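Local atomic coordinates of uncharacterized protein (Bacteroides uniformis, PDB entry 4JPQ), a protein that is of unknown function but, as a member of carbohydrate-binding family 9, probably binds carbohydrate. Residues 95-100 with 169-174; 72-77 with 187-192. All blocks are in the same frame, centred on the assembly; numbering follows the deposited sequence.

Contact 1. Residues 95-100 with 169-174. With SO4 (sulfate ion), chain F.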
loop_
_atom_site.group_PDB
_atom_site.type_symbol
_atom_site.label_atom_id
_atom_site.label_comp_id
_atom_site.label_asym_id
_atom_site.label_seq_id
_atom_site.Cartn_x
_atom_site.Cartn_y
_atom_site.Cartn_z
ATOM N N SER A 95 11.429 0.625 1.486
ATOM C CA SER A 95 12.840 0.203 1.390
ATOM C C SER A 95 13.148 -0.335 2.794
ATOM O O SER A 95 13.128 0.433 3.763
ATOM C CB SER A 95 13.772 1.376 1.036
ATOM O OG SER A 95 15.147 1.021 1.129
ATOM N N PRO A 96 13.476 -1.628 2.918
ATOM C CA PRO A 96 13.603 -2.203 4.249
ATOM C C PRO A 96 14.978 -2.257 4.927
ATOM O O PRO A 96 15.008 -2.580 6.126
ATOM C CB PRO A 96 13.126 -3.625 3.994
ATOM C CG PRO A 96 13.744 -3.933 2.664
ATOM C CD PRO A 96 13.850 -2.634 1.909
ATOM N N GLU A 97 16.075 -1.958 4.222
ATOM C CA GLU A 97 17.414 -2.126 4.811
ATOM C C GLU A 97 18.301 -0.877 4.724
ATOM O O GLU A 97 19.504 -0.979 4.959
ATOM C CB GLU A 97 18.121 -3.313 4.100
ATOM C CG GLU A 97 18.849 -4.356 4.977
ATOM C CD GLU A 97 17.949 -5.543 5.356
ATOM O OE1 GLU A 97 17.136 -5.422 6.305
ATOM O OE2 GLU A 97 18.079 -6.620 4.718
ATOM N N GLY A 98 17.725 0.285 4.414
ATOM C CA GLY A 98 18.503 1.509 4.235
ATOM C C GLY A 98 19.456 1.526 3.036
ATOM O O GLY A 98 20.394 2.330 3.018
ATOM N N ASP A 99 19.256 0.621 2.068
ATOM C CA ASP A 99 20.028 0.587 0.812
ATOM C C ASP A 99 19.101 1.205 -0.237
ATOM O O ASP A 99 17.970 1.602 0.092
ATOM C CB ASP A 99 20.523 -0.830 0.439
ATOM C CG ASP A 99 19.396 -1.805 0.081
ATOM O OD1 ASP A 99 18.292 -1.734 0.680
ATOM O OD2 ASP A 99 19.642 -2.669 -0.784
ATOM N N ASP A 100 19.566 1.293 -1.481
ATOM C CA ASP A 100 18.768 1.931 -2.546
ATOM C C ASP A 100 17.630 1.099 -3.117
ATOM O O ASP A 100 16.764 1.654 -3.796
ATOM C CB ASP A 100 19.675 2.446 -3.665
ATOM C CG ASP A 100 20.608 3.559 -3.194
ATOM O OD1 ASP A 100 20.408 4.121 -2.089
ATOM O OD2 ASP A 100 21.541 3.888 -3.950
ATOM N N HIS A 169 15.758 -9.556 -0.663
ATOM C CA HIS A 169 16.469 -9.448 0.636
ATOM C C HIS A 169 16.266 -10.674 1.522
ATOM O O HIS A 169 15.389 -11.497 1.257
ATOM C CB HIS A 169 15.974 -8.210 1.410
ATOM C CG HIS A 169 16.295 -6.903 0.752
ATOM N ND1 HIS A 169 15.517 -6.360 -0.245
ATOM C CD2 HIS A 169 17.310 -6.032 0.947
ATOM C CE1 HIS A 169 16.044 -5.216 -0.643
ATOM N NE2 HIS A 169 17.132 -4.995 0.066
ATOM N N SER A 170 17.090 -10.771 2.567
ATOM C CA SER A 170 16.996 -11.826 3.579
ATOM C C SER A 170 16.610 -11.149 4.887
ATOM O O SER A 170 17.380 -11.129 5.840
ATOM C CB SER A 170 18.320 -12.576 3.705
ATOM O OG SER A 170 18.587 -13.290 2.520
ATOM N N VAL A 171 15.411 -10.576 4.911
ATOM C CA VAL A 171 14.907 -9.862 6.090
ATOM C C VAL A 171 14.366 -10.942 7.029
ATOM O O VAL A 171 13.522 -11.752 6.632
ATOM C CB VAL A 171 13.834 -8.792 5.740
ATOM C CG1 VAL A 171 13.499 -7.942 6.959
ATOM C CG2 VAL A 171 14.332 -7.869 4.642
ATOM N N GLY A 172 14.874 -10.955 8.260
ATOM C CA GLY A 172 14.525 -11.965 9.259
ATOM C C GLY A 172 13.301 -11.640 10.083
ATOM O O GLY A 172 12.302 -12.353 10.009
ATOM N N SER A 173 13.396 -10.553 10.856
ATOM C CA SER A 173 12.347 -10.126 11.780
ATOM C C SER A 173 12.201 -8.605 11.825
ATOM O O SER A 173 13.187 -7.890 11.881
ATOM C CB SER A 173 12.663 -10.636 13.187
ATOM O OG SER A 173 11.686 -10.196 14.122
ATOM N N LEU A 174 10.954 -8.143 11.885
ATOM C CA LEU A 174 10.622 -6.712 11.884
ATOM C C LEU A 174 10.852 -5.997 13.221
ATOM O O LEU A 174 10.897 -4.766 13.243
ATOM C CB LEU A 174 9.152 -6.520 11.479
ATOM C CG LEU A 174 8.691 -7.133 10.149
ATOM C CD1 LEU A 174 7.184 -7.033 10.004
ATOM C CD2 LEU A 174 9.400 -6.473 8.975
HETATM S S SO4 F . 17.271 -9.461 9.835
HETATM O O1 SO4 F . 17.744 -8.282 9.069
HETATM O O2 SO4 F . 17.462 -10.684 9.022
HETATM O O3 SO4 F . 18.033 -9.619 11.090
HETATM O O4 SO4 F . 15.841 -9.292 10.178
HETATM O O HOH W 1 19.303 -8.765 2.775
#
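A proline lying on the face of a histidine joins two loops here, the one between strands 89-95 and 102-108 and the long connection from strand 152-162 to strand 178-186. Pro96 CG sits over the centre of the His169 ring, 4.2 Å from its centroid and only 8° off the ring normal, a CH-pi contact. The carboxylate of Asp99 meets the ring edge in its plane and is turned at 90° to it, with OD1 and OD2 both 3.5 Å from His169 NE2; no hydrogen bond forms, though the acid may favour a positive charge on the imidazole. Glu97, its chain bent at chi2 (92°), runs alongside His169 in the opposing direction and brings OE2 to 4.0 Å from Val171 CG2. A water donates to this OE2 and accepts from Ser170 N, so the loops are also bridged by solvent. An alanine in place of His169 would probably leave Pro96 without its aromatic partner and open a gap between the loops. Farther along, a sulfate, probably from the crystallisation liquor, takes hydrogen bonds from the backbone N of Gly172 and of Ser173, the latter to O4 at 2.8 Å. Among the neighbouring strands, Tyr103 of 102-108 hydrogen-bonds His169 ND1 through its OH, while Pro96 also rests on Met179 of strand 178-186.

Contact 2. Residues 72-77 with 187-192; sequences SVRAVA and GDKLQT
A chi1 of -180° sends Arg74 CG away from the backbone nitrogen, and with the chain extended as far as NE the side chain reaches from strand 72-75 to Lys189. The partner segment contains a type I beta turn from Gly187 to Leu190, closed by Leu190 N donating to Gly187 O, in the loop that follows strand 178-186. Lys189 CB lies over the centre of one face of the Arg74 guanidinium, 3.7 Å from CZ, and Val76 CG2 covers the opposite face, so the flat group is sandwiched between aliphatic carbons. Its charge is met by Asp87, which forms a salt bridge with NH1; Lys189 NZ stays 5.0 Å from Arg74 NH2, and these like charges probably disfavour a closer approach. At the base of the same side chain the contact is apolar: Leu190 brings its CD2 branch to 3.5 Å from Arg74 CB. No direct hydrogen bond links the two segments. They share an acceptor instead, since Glu148 of the paired strand 146-150 receives hydrogen bonds through a single oxygen, OE2, from both the Ser72 hydroxyl OG and the backbone N of Gln191.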
loop_
_atom_site.group_PDB
_atom_site.type_symbol
_atom_site.label_atom_id
_atom_site.label_comp_id
_atom_site.label_asym_id
_atom_site.label_seq_id
_atom_site.Cartn_x
_atom_site.Cartn_y
_atom_site.Cartn_z
ATOM N N SER A 72 -16.039 7.114 -7.673
ATOM C CA SER A 72 -16.151 5.948 -8.560
ATOM C C SER A 72 -15.085 4.904 -8.264
ATOM O O SER A 72 -14.033 5.234 -7.713
ATOM C CB SER A 72 -16.090 6.346 -10.046
ATOM O OG SER A 72 -14.818 6.843 -10.428
ATOM N N VAL A 73 -15.381 3.662 -8.649
ATOM C CA VAL A 73 -14.469 2.521 -8.496
ATOM C C VAL A 73 -14.401 1.717 -9.789
ATOM O O VAL A 73 -15.338 1.733 -10.586
ATOM C CB VAL A 73 -14.847 1.613 -7.310
ATOM C CG1 VAL A 73 -14.658 2.363 -6.000
ATOM C CG2 VAL A 73 -16.272 1.087 -7.413
ATOM N N ARG A 74 -13.299 0.995 -9.962
ATOM C CA ARG A 74 -13.004 0.251 -11.194
ATOM C C ARG A 74 -11.980 -0.839 -10.885
ATOM O O ARG A 74 -11.118 -0.619 -10.054
ATOM C CB ARG A 74 -12.419 1.246 -12.198
ATOM C CG ARG A 74 -12.025 0.729 -13.572
ATOM C CD ARG A 74 -11.376 1.854 -14.376
ATOM N NE ARG A 74 -11.115 1.489 -15.771
ATOM C CZ ARG A 74 -10.028 0.874 -16.244
ATOM N NH1 ARG A 74 -9.008 0.499 -15.458
ATOM N NH2 ARG A 74 -9.956 0.618 -17.546
ATOM N N ALA A 75 -12.086 -1.994 -11.535
ATOM C CA ALA A 75 -11.129 -3.112 -11.338
ATOM C C ALA A 75 -11.095 -4.019 -12.561
ATOM O O ALA A 75 -11.599 -5.131 -12.541
ATOM C CB ALA A 75 -11.464 -3.892 -10.089
ATOM N N VAL A 76 -10.550 -3.491 -13.648
ATOM C CA VAL A 76 -10.447 -4.205 -14.917
ATOM C C VAL A 76 -9.318 -5.251 -14.925
ATOM O O VAL A 76 -9.467 -6.297 -15.562
ATOM C CB VAL A 76 -10.310 -3.205 -16.114
ATOM C CG1 VAL A 76 -10.150 -3.937 -17.456
ATOM C CG2 VAL A 76 -11.527 -2.277 -16.152
ATOM N N ALA A 77 -8.217 -4.971 -14.231
ATOM C CA ALA A 77 -7.035 -5.849 -14.245
ATOM C C ALA A 77 -7.389 -7.318 -14.034
ATOM O O ALA A 77 -7.924 -7.658 -12.998
ATOM C CB ALA A 77 -6.024 -5.385 -13.210
ATOM N N GLY A 187 -5.932 6.290 -9.409
ATOM C CA GLY A 187 -6.796 5.588 -10.354
ATOM C C GLY A 187 -6.726 6.279 -11.697
ATOM O O GLY A 187 -7.567 7.112 -11.997
ATOM N N ASP A 188 -5.673 5.971 -12.463
ATOM C CA ASP A 188 -5.384 6.645 -13.734
ATOM C C ASP A 188 -6.548 6.655 -14.721
ATOM O O ASP A 188 -6.771 7.680 -15.349
ATOM C CB ASP A 188 -4.096 6.103 -14.413
ATOM C CG ASP A 188 -2.794 6.435 -13.633
ATOM O OD1 ASP A 188 -2.841 6.780 -12.434
ATOM O OD2 ASP A 188 -1.705 6.324 -14.238
ATOM N N LYS A 189 -7.288 5.549 -14.831
ATOM C CA LYS A 189 -8.426 5.440 -15.778
ATOM C C LYS A 189 -9.833 5.636 -15.168
ATOM O O LYS A 189 -10.856 5.330 -15.804
ATOM C CB LYS A 189 -8.321 4.146 -16.608
ATOM C CG LYS A 189 -7.248 4.211 -17.702
ATOM C CD LYS A 189 -7.433 3.146 -18.781
ATOM C CE LYS A 189 -6.643 3.465 -20.044
ATOM N NZ LYS A 189 -7.070 2.584 -21.171
ATOM N N LEU A 190 -9.884 6.172 -13.947
ATOM C CA LEU A 190 -11.159 6.521 -13.293
ATOM C C LEU A 190 -11.693 7.800 -13.922
ATOM O O LEU A 190 -10.958 8.511 -14.583
ATOM C CB LEU A 190 -10.978 6.747 -11.777
ATOM C CG LEU A 190 -10.615 5.548 -10.906
ATOM C CD1 LEU A 190 -10.406 5.997 -9.477
ATOM C CD2 LEU A 190 -11.689 4.468 -10.940
ATOM N N GLN A 191 -12.968 8.091 -13.679
ATOM C CA GLN A 191 -13.641 9.307 -14.177
ATOM C C GLN A 191 -12.877 10.578 -13.796
ATOM O O GLN A 191 -12.762 11.491 -14.615
ATOM C CB GLN A 191 -15.069 9.396 -13.612
ATOM C CG GLN A 191 -15.925 10.539 -14.158
ATOM C CD GLN A 191 -17.292 10.660 -13.498
ATOM O OE1 GLN A 191 -18.304 10.768 -14.183
ATOM N NE2 GLN A 191 -17.328 10.630 -12.174
ATOM N N THR A 192 -12.410 10.633 -12.544
ATOM C CA THR A 192 -11.627 11.747 -12.009
ATOM C C THR A 192 -10.308 11.166 -11.475
ATOM O O THR A 192 -10.236 10.748 -10.308
ATOM C CB THR A 192 -12.385 12.504 -10.894
ATOM O OG1 THR A 192 -13.736 12.720 -11.290
ATOM C CG2 THR A 192 -11.719 13.856 -10.613
#

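In the fold
Followed from the N terminus, the chain enters contact 2 first, at strand 72-75, then passes through strand 89-95 into the 95-100 loop of contact 1. Contact 1 closes when the chain, having run through strands 102-108 to 152-162, reaches 169-174; strand 178-186 then carries it to 187-192, where contact 2 closes. Contact 1 is therefore nested within the loop closed by contact 2. The two lie on opposite sides of the chain's centre, their own centres about 32 Å apart, and do not touch. Strand 178-186 runs between them: one contact joins loops near its start, while the other ties the turn after its end to the small antiparallel sheet of 72-75 and 146-150.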